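Local coordinates for protein isomerase/lactonizing enzyme (PDB 1RVK) that is of unknown function but belongs to the enolase superfamily, binds magnesium and probably acts as an isomerase or lactonizing enzyme of the mandelate racemase and muconate lactonizing type, at residues Arg12-Arg17 with Ala30-Gln35; Glu34-Thr39 with Thr52-Val57; Gly342-Lys347 with Phe373-Asn378. All blocks are in the same frame, centred on the assembly; numbering follows the deposited sequence.

In the fold
Contacts 1 and 2 follow one strand, 30-42, from one neighbour to the other: contact 1 pairs its start with strand 3-15, and contact 2 pairs its middle with the end of strand 47-52. They share Glu34 and Gln35. Contact 1 lies at the surface and rests on regular antiparallel backbone bonding, flanked mainly by polar side chains; contact 2 is partly buried, with one bonded pair and apolar packing on Ala36. Contact 3, again at the surface, has no direct hydrogen bond between its segments and relies on ring packing. Asp344, probably hydrogen-bonded to Thr13 and Thr14, ties it to contact 1, and selenomethionine Met37, packing on Ile376 and Phe373, to contact 2, joining the N-terminal sheet to C-terminal segments.

Contact 1: residues Arg12-Arg17 with Ala30-Gln35; sequences RTTTRR and AHQVEQ
His31 reaches over to Arg17 with its ring edge-on: NE2 donates to Arg17 O at 3.1 Å, the acceptor in the ring plane. The bond is nearly straight at the hydrogen (173°), yet NE2 stands above the carbonyl plane of Arg17 and not on a lone pair. With chi1 at 64°, His31 CG sits between its backbone N and carbonyl carbon, which swings the ring across to the carbonyl of Arg17. Val33 CG2 lies over one face of this ring, toward its rim, and also meets Thr15 CG2 at 3.6 Å. Thr13 and Val33 run side by side on the same face. On the face of Arg12 and Gln32, the Gln32 amide approaches the aliphatic part of Arg12, with amide and guanidinium planes 23° apart. Arg12 NH1 and Glu34 OE2, 4.7 Å apart, do not touch; a tentative water bridge between them has a weak Arg12 leg. Thr13 exchanges two backbone bonds with Val33, and Thr15 two with His31; Thr15 OG1 accepts from Arg17 N in an ST turn where the chain leaves the sheet. Strand 30-42 lies between 3-15 and 47-52, antiparallel to both; the Asp344 loop bonds to Thr13 and Thr14, and His18 of strand 17-19 stacks on His31.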
# COMPACT_ATOMS: atom_id res chain seq x y z
N ARG A 12 8.93 19.97 2.92
CA ARG A 12 10.01 19.16 2.36
C ARG A 12 10.48 18.10 3.35
O ARG A 12 10.79 18.40 4.50
CB ARG A 12 11.21 20.05 2.00
CG ARG A 12 10.85 21.36 1.31
CD ARG A 12 12.02 22.34 1.40
NE ARG A 12 11.61 23.72 1.13
CZ ARG A 12 11.21 24.16 -0.06
NH1 ARG A 12 11.17 23.34 -1.10
NH2 ARG A 12 10.84 25.43 -0.21
N THR A 13 10.54 16.85 2.89
CA THR A 13 11.02 15.75 3.72
C THR A 13 12.35 15.30 3.11
O THR A 13 12.51 15.30 1.89
CB THR A 13 10.02 14.56 3.73
OG1 THR A 13 10.54 13.51 4.55
CG2 THR A 13 9.80 14.02 2.32
N THR A 14 13.30 14.94 3.96
CA THR A 14 14.61 14.50 3.50
C THR A 14 14.60 12.98 3.43
O THR A 14 14.35 12.31 4.42
CB THR A 14 15.72 14.95 4.46
OG1 THR A 14 15.72 16.39 4.52
CG2 THR A 14 17.08 14.46 3.98
N THR A 15 14.88 12.44 2.24
CA THR A 15 14.85 11.00 2.05
C THR A 15 15.84 10.54 0.98
O THR A 15 16.34 11.34 0.19
CB THR A 15 13.43 10.57 1.64
OG1 THR A 15 13.40 9.16 1.37
CG2 THR A 15 12.99 11.32 0.41
N ARG A 16 16.11 9.24 0.97
CA ARG A 16 17.00 8.65 -0.02
C ARG A 16 16.17 7.82 -0.99
O ARG A 16 16.69 7.12 -1.84
CB ARG A 16 18.06 7.78 0.65
CG ARG A 16 19.25 8.58 1.18
CD ARG A 16 20.21 7.72 1.98
NE ARG A 16 21.44 8.45 2.29
CZ ARG A 16 22.43 8.67 1.43
NH1 ARG A 16 23.50 9.36 1.80
NH2 ARG A 16 22.36 8.18 0.19
N ARG A 17 14.85 7.93 -0.84
CA ARG A 17 13.94 7.20 -1.71
C ARG A 17 13.68 8.00 -2.98
O ARG A 17 13.30 9.17 -2.92
CB ARG A 17 12.63 6.93 -0.96
CG ARG A 17 11.65 6.03 -1.69
CD ARG A 17 10.78 6.81 -2.66
NE ARG A 17 9.69 6.00 -3.19
CZ ARG A 17 8.74 6.46 -3.99
NH1 ARG A 17 8.75 7.74 -4.36
NH2 ARG A 17 7.78 5.66 -4.42
N ALA A 30 20.62 11.40 -0.93
CA ALA A 30 19.70 12.03 -0.00
C ALA A 30 19.26 13.32 -0.69
O ALA A 30 20.08 14.05 -1.25
CB ALA A 30 20.39 12.34 1.33
N HIS A 31 17.96 13.58 -0.69
CA HIS A 31 17.44 14.79 -1.31
C HIS A 31 16.13 15.18 -0.64
O HIS A 31 15.56 14.41 0.13
CB HIS A 31 17.23 14.60 -2.82
CG HIS A 31 16.19 13.57 -3.18
ND1 HIS A 31 15.48 13.63 -4.36
CD2 HIS A 31 15.78 12.46 -2.54
CE1 HIS A 31 14.67 12.58 -4.43
NE2 HIS A 31 14.83 11.86 -3.34
N GLN A 32 15.66 16.39 -0.92
CA GLN A 32 14.42 16.85 -0.33
C GLN A 32 13.26 16.66 -1.30
O GLN A 32 13.33 17.08 -2.46
CB GLN A 32 14.54 18.30 0.11
CG GLN A 32 15.48 18.47 1.30
CD GLN A 32 15.38 19.84 1.95
OE1 GLN A 32 16.03 20.11 2.96
NE2 GLN A 32 14.57 20.71 1.37
N VAL A 33 12.21 16.02 -0.82
CA VAL A 33 11.03 15.74 -1.62
C VAL A 33 9.82 16.45 -1.02
O VAL A 33 9.63 16.46 0.19
CB VAL A 33 10.75 14.22 -1.66
CG1 VAL A 33 9.47 13.94 -2.43
CG2 VAL A 33 11.93 13.50 -2.30
N GLU A 34 8.99 17.04 -1.87
CA GLU A 34 7.80 17.73 -1.40
C GLU A 34 6.72 16.73 -1.00
O GLU A 34 6.37 15.83 -1.76
CB GLU A 34 7.26 18.67 -2.48
CG GLU A 34 8.05 19.95 -2.64
CD GLU A 34 7.43 20.89 -3.66
OE1 GLU A 34 6.19 20.85 -3.82
OE2 GLU A 34 8.17 21.67 -4.28
N GLN A 35 6.19 16.91 0.21
CA GLN A 35 5.14 16.05 0.74
C GLN A 35 3.99 16.95 1.16
O GLN A 35 4.21 18.08 1.59
CB GLN A 35 5.66 15.26 1.95
CG GLN A 35 4.61 14.38 2.62
CD GLN A 35 4.15 13.23 1.74
OE1 GLN A 35 3.20 12.52 2.07
NE2 GLN A 35 4.84 13.02 0.62
O HOH W 1 10.44 22.29 -3.40

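Contact 2: residues Glu34-Thr39 with Thr52-Val57; sequences EQAMLT and TAPEIV
Val57 and Ala36 meet because chi1 of Val57, -68°, places CG2 between its backbone N and carbonyl carbon, from where this methyl reaches Ala36 CB at 3.7 Å. Gln35 starts away from the 52-57 segment, but its chain bends at chi2 (67°) and brings the amide back beside the Thr52 backbone. There Gln35 OE1 lies 3.3 Å from Thr52 O, two acceptors without a bond, so the amide rests alongside without a hydrogen bond to Thr52. The bonds that do join the segments are of the backbone: Ala36 N donates to Thr52 O at 2.9 Å, and Thr52 N returns a bond to Ala36 O at 3.0 Å, which defines an antiparallel hydrogen-bonded pair. Past Thr52 the chain leaves the strand, and Pro54 folds back against it. The Pro54 ring lies alongside Glu34, with CD 3.4 Å from Glu34 O and CG 3.9 Å from Glu34 CB, while Pro54 CG also faces Ala36 CB. Ala36 is thus covered by both Pro54 and Val57. Residues 54-56 form a short 3-10 turn, marked by the bonds from Ile56 N to Ala53 O and from Val57 N to Pro54 O. This is the exit from the third strand of the three-stranded antiparallel meander, leading into helix 59-70, as expected of the N-terminal alpha+beta capping domain of the enolase superfamily.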
# COMPACT_ATOMS: atom_id res chain seq x y z
N GLU A 34 8.99 17.04 -1.87
CA GLU A 34 7.80 17.73 -1.40
C GLU A 34 6.72 16.73 -1.00
O GLU A 34 6.37 15.83 -1.76
CB GLU A 34 7.26 18.67 -2.48
CG GLU A 34 8.05 19.95 -2.64
CD GLU A 34 7.43 20.89 -3.66
OE1 GLU A 34 6.19 20.85 -3.82
OE2 GLU A 34 8.17 21.67 -4.28
N GLN A 35 6.19 16.91 0.21
CA GLN A 35 5.14 16.05 0.74
C GLN A 35 3.99 16.95 1.16
O GLN A 35 4.21 18.08 1.59
CB GLN A 35 5.66 15.26 1.95
CG GLN A 35 4.61 14.38 2.62
CD GLN A 35 4.15 13.23 1.74
OE1 GLN A 35 3.20 12.52 2.07
NE2 GLN A 35 4.84 13.02 0.62
N ALA A 36 2.76 16.46 1.05
CA ALA A 36 1.62 17.28 1.44
C ALA A 36 0.84 16.66 2.58
O ALA A 36 0.72 15.43 2.68
CB ALA A 36 0.71 17.51 0.24
N MSE A 37 0.32 17.50 3.46
CA MSE A 37 -0.49 17.04 4.57
C MSE A 37 -1.85 17.72 4.47
O MSE A 37 -1.93 18.95 4.38
CB MSE A 37 0.15 17.37 5.93
CG MSE A 37 -0.72 16.94 7.12
SE MSE A 37 0.05 17.25 8.90
CE MSE A 37 -0.05 19.19 8.91
N LEU A 38 -2.90 16.91 4.44
CA LEU A 38 -4.26 17.42 4.36
C LEU A 38 -4.83 17.45 5.78
O LEU A 38 -4.72 16.46 6.52
CB LEU A 38 -5.12 16.50 3.48
CG LEU A 38 -6.59 16.84 3.21
CD1 LEU A 38 -7.41 16.73 4.47
CD2 LEU A 38 -6.69 18.24 2.62
N THR A 39 -5.42 18.58 6.16
CA THR A 39 -6.02 18.71 7.49
C THR A 39 -7.49 19.12 7.37
O THR A 39 -7.83 20.03 6.62
CB THR A 39 -5.30 19.78 8.35
OG1 THR A 39 -3.97 19.34 8.67
CG2 THR A 39 -6.06 20.04 9.64
N THR A 52 -0.04 12.72 1.63
CA THR A 52 -0.07 12.29 0.24
C THR A 52 0.82 13.19 -0.61
O THR A 52 1.39 14.15 -0.10
CB THR A 52 -1.51 12.32 -0.35
OG1 THR A 52 -1.53 11.59 -1.58
CG2 THR A 52 -1.96 13.75 -0.60
N ALA A 53 0.95 12.86 -1.89
CA ALA A 53 1.77 13.66 -2.80
C ALA A 53 1.05 14.96 -3.12
O ALA A 53 -0.17 14.98 -3.29
CB ALA A 53 2.03 12.87 -4.08
N PRO A 54 1.80 16.07 -3.22
CA PRO A 54 1.27 17.41 -3.51
C PRO A 54 0.23 17.50 -4.63
O PRO A 54 -0.82 18.13 -4.44
CB PRO A 54 2.53 18.21 -3.83
CG PRO A 54 3.55 17.58 -2.92
CD PRO A 54 3.27 16.11 -3.11
N GLU A 55 0.50 16.89 -5.78
CA GLU A 55 -0.41 16.96 -6.92
C GLU A 55 -1.81 16.40 -6.64
O GLU A 55 -2.79 16.82 -7.25
CB GLU A 55 0.19 16.23 -8.13
CG GLU A 55 1.38 16.95 -8.75
CD GLU A 55 1.01 18.29 -9.35
OE1 GLU A 55 1.76 19.27 -9.11
OE2 GLU A 55 -0.01 18.38 -10.06
N ILE A 56 -1.89 15.44 -5.73
CA ILE A 56 -3.15 14.80 -5.39
C ILE A 56 -4.10 15.71 -4.61
O ILE A 56 -5.32 15.55 -4.68
CB ILE A 56 -2.87 13.50 -4.61
CG1 ILE A 56 -2.16 12.52 -5.54
CG2 ILE A 56 -4.17 12.89 -4.08
CD1 ILE A 56 -1.50 11.34 -4.84
N VAL A 57 -3.55 16.68 -3.89
CA VAL A 57 -4.35 17.62 -3.12
C VAL A 57 -4.01 19.06 -3.49
O VAL A 57 -4.04 19.96 -2.65
CB VAL A 57 -4.12 17.44 -1.60
CG1 VAL A 57 -4.69 16.10 -1.15
CG2 VAL A 57 -2.64 17.52 -1.28

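Contact 3: residues Gly342-Lys347 with Phe373-Asn378; sequences GHDYLK and FTFIDN
Phe375, Tyr345 and Asp344 bury the most surface here, and Phe375 is central, packing against both of the others. Its chi1 of 173° sets CG opposite the backbone N and sends the ring from the helix toward the turn formed by His343 to Leu346. One face of the ring receives backbone atoms of that turn: Asp344 O lies 3.7 Å above the plane and Tyr345 N 4.2 Å, both offset toward the rim. The Asp344 side chain meets the far end of the ring, with OD2 3.3 Å from Phe375 CZ, and its carboxylate is turned 38° from the ring plane. This is contact by packing; the carboxylate finds its hydrogen bonds at Thr13 OG1 and Thr14 N of strand 3-15, which fix its rotation. Tyr345 touches chiefly through CB, which lies 3.9 Å from Phe375 CD1 and 4.2 Å from Ile376 CG1. Its chi1 of 59° then carries the phenol away from the helix, so the ring packs on Phe11 and Phe51. At the start of the helix a water accepts from Lys347 NZ at 2.9 Å and from Phe373 N, a water-mediated link whose Phe373 leg is weak. The bond from Leu346 N to His343 O, 3.2 Å long, belongs to the type I turn that presents Asp344 and Tyr345. Helix 373-378 and this loop together lie against the three-stranded sheet: Tyr345 meets Phe11 edge-to-face, while Ile376 and Phe373 reach selenomethionine Met37 on strand 30-42.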
# COMPACT_ATOMS: atom_id res chain seq x y z
N GLY A 342 12.34 5.36 10.19
CA GLY A 342 11.16 6.21 10.04
C GLY A 342 11.29 7.41 9.12
O GLY A 342 12.19 7.47 8.28
N HIS A 343 10.39 8.37 9.30
CA HIS A 343 10.35 9.59 8.50
C HIS A 343 10.69 10.78 9.39
O HIS A 343 10.36 10.77 10.58
CB HIS A 343 8.95 9.78 7.92
CG HIS A 343 8.51 8.66 7.03
ND1 HIS A 343 8.93 8.54 5.73
CD2 HIS A 343 7.71 7.59 7.27
CE1 HIS A 343 8.41 7.44 5.20
NE2 HIS A 343 7.67 6.85 6.12
N ASP A 344 11.32 11.80 8.83
CA ASP A 344 11.67 12.97 9.63
C ASP A 344 10.48 13.78 10.12
O ASP A 344 10.59 14.52 11.10
CB ASP A 344 12.67 13.88 8.88
CG ASP A 344 12.23 14.22 7.47
OD1 ASP A 344 11.06 13.97 7.10
OD2 ASP A 344 13.07 14.76 6.71
N TYR A 345 9.33 13.64 9.46
CA TYR A 345 8.14 14.40 9.87
C TYR A 345 7.24 13.65 10.85
O TYR A 345 6.16 14.12 11.20
CB TYR A 345 7.35 14.85 8.62
CG TYR A 345 6.87 13.73 7.72
CD1 TYR A 345 5.65 13.10 7.94
CD2 TYR A 345 7.65 13.31 6.63
CE1 TYR A 345 5.20 12.08 7.11
CE2 TYR A 345 7.21 12.28 5.79
CZ TYR A 345 5.99 11.67 6.03
OH TYR A 345 5.55 10.66 5.21
N LEU A 346 7.70 12.48 11.29
CA LEU A 346 6.96 11.66 12.25
C LEU A 346 7.88 11.41 13.45
O LEU A 346 9.03 11.01 13.27
CB LEU A 346 6.57 10.33 11.59
CG LEU A 346 5.10 10.11 11.21
CD1 LEU A 346 4.47 11.39 10.69
CD2 LEU A 346 5.01 9.00 10.17
N LYS A 347 7.38 11.63 14.65
CA LYS A 347 8.19 11.45 15.86
C LYS A 347 8.44 9.99 16.22
O LYS A 347 9.45 9.67 16.85
CB LYS A 347 7.53 12.15 17.05
CG LYS A 347 7.36 13.66 16.90
CD LYS A 347 6.85 14.26 18.21
CE LYS A 347 6.69 15.77 18.11
NZ LYS A 347 5.65 16.15 17.13
N PHE A 373 4.57 18.36 13.97
CA PHE A 373 4.07 19.60 13.37
C PHE A 373 5.13 20.70 13.31
O PHE A 373 5.12 21.52 12.39
CB PHE A 373 2.84 20.10 14.14
CG PHE A 373 1.67 19.17 14.07
CD1 PHE A 373 1.47 18.20 15.05
CD2 PHE A 373 0.78 19.23 13.00
CE1 PHE A 373 0.40 17.31 14.97
CE2 PHE A 373 -0.29 18.34 12.91
CZ PHE A 373 -0.48 17.38 13.90
N THR A 374 6.03 20.71 14.28
CA THR A 374 7.09 21.71 14.31
C THR A 374 8.03 21.54 13.12
O THR A 374 8.42 22.52 12.49
CB THR A 374 7.91 21.62 15.61
OG1 THR A 374 7.05 21.87 16.73
CG2 THR A 374 9.04 22.63 15.60
N PHE A 375 8.38 20.29 12.81
CA PHE A 375 9.25 20.02 11.67
C PHE A 375 8.59 20.47 10.38
O PHE A 375 9.21 21.09 9.52
CB PHE A 375 9.59 18.53 11.60
CG PHE A 375 10.36 18.14 10.36
CD1 PHE A 375 9.69 17.88 9.17
CD2 PHE A 375 11.75 18.07 10.38
CE1 PHE A 375 10.40 17.57 8.01
CE2 PHE A 375 12.47 17.75 9.23
CZ PHE A 375 11.79 17.50 8.04
N ILE A 376 7.31 20.15 10.24
CA ILE A 376 6.57 20.52 9.04
C ILE A 376 6.53 22.04 8.89
O ILE A 376 6.71 22.57 7.79
CB ILE A 376 5.14 19.94 9.08
CG1 ILE A 376 5.22 18.41 9.01
CG2 ILE A 376 4.32 20.50 7.94
CD1 ILE A 376 3.89 17.70 9.21
N ASP A 377 6.31 22.74 9.99
CA ASP A 377 6.26 24.19 9.94
C ASP A 377 7.62 24.78 9.57
O ASP A 377 7.69 25.79 8.86
CB ASP A 377 5.80 24.74 11.29
CG ASP A 377 5.63 26.24 11.27
OD1 ASP A 377 4.84 26.73 10.44
OD2 ASP A 377 6.27 26.94 12.09
N ASN A 378 8.69 24.16 10.03
CA ASN A 378 10.04 24.64 9.75
C ASN A 378 10.54 24.28 8.35
O ASN A 378 11.58 24.78 7.92
CB ASN A 378 11.02 24.07 10.78
CG ASN A 378 10.88 24.73 12.14
OD1 ASN A 378 11.35 24.21 13.15
ND2 ASN A 378 10.23 25.89 12.17
O HOH W 2 4.90 18.91 17.23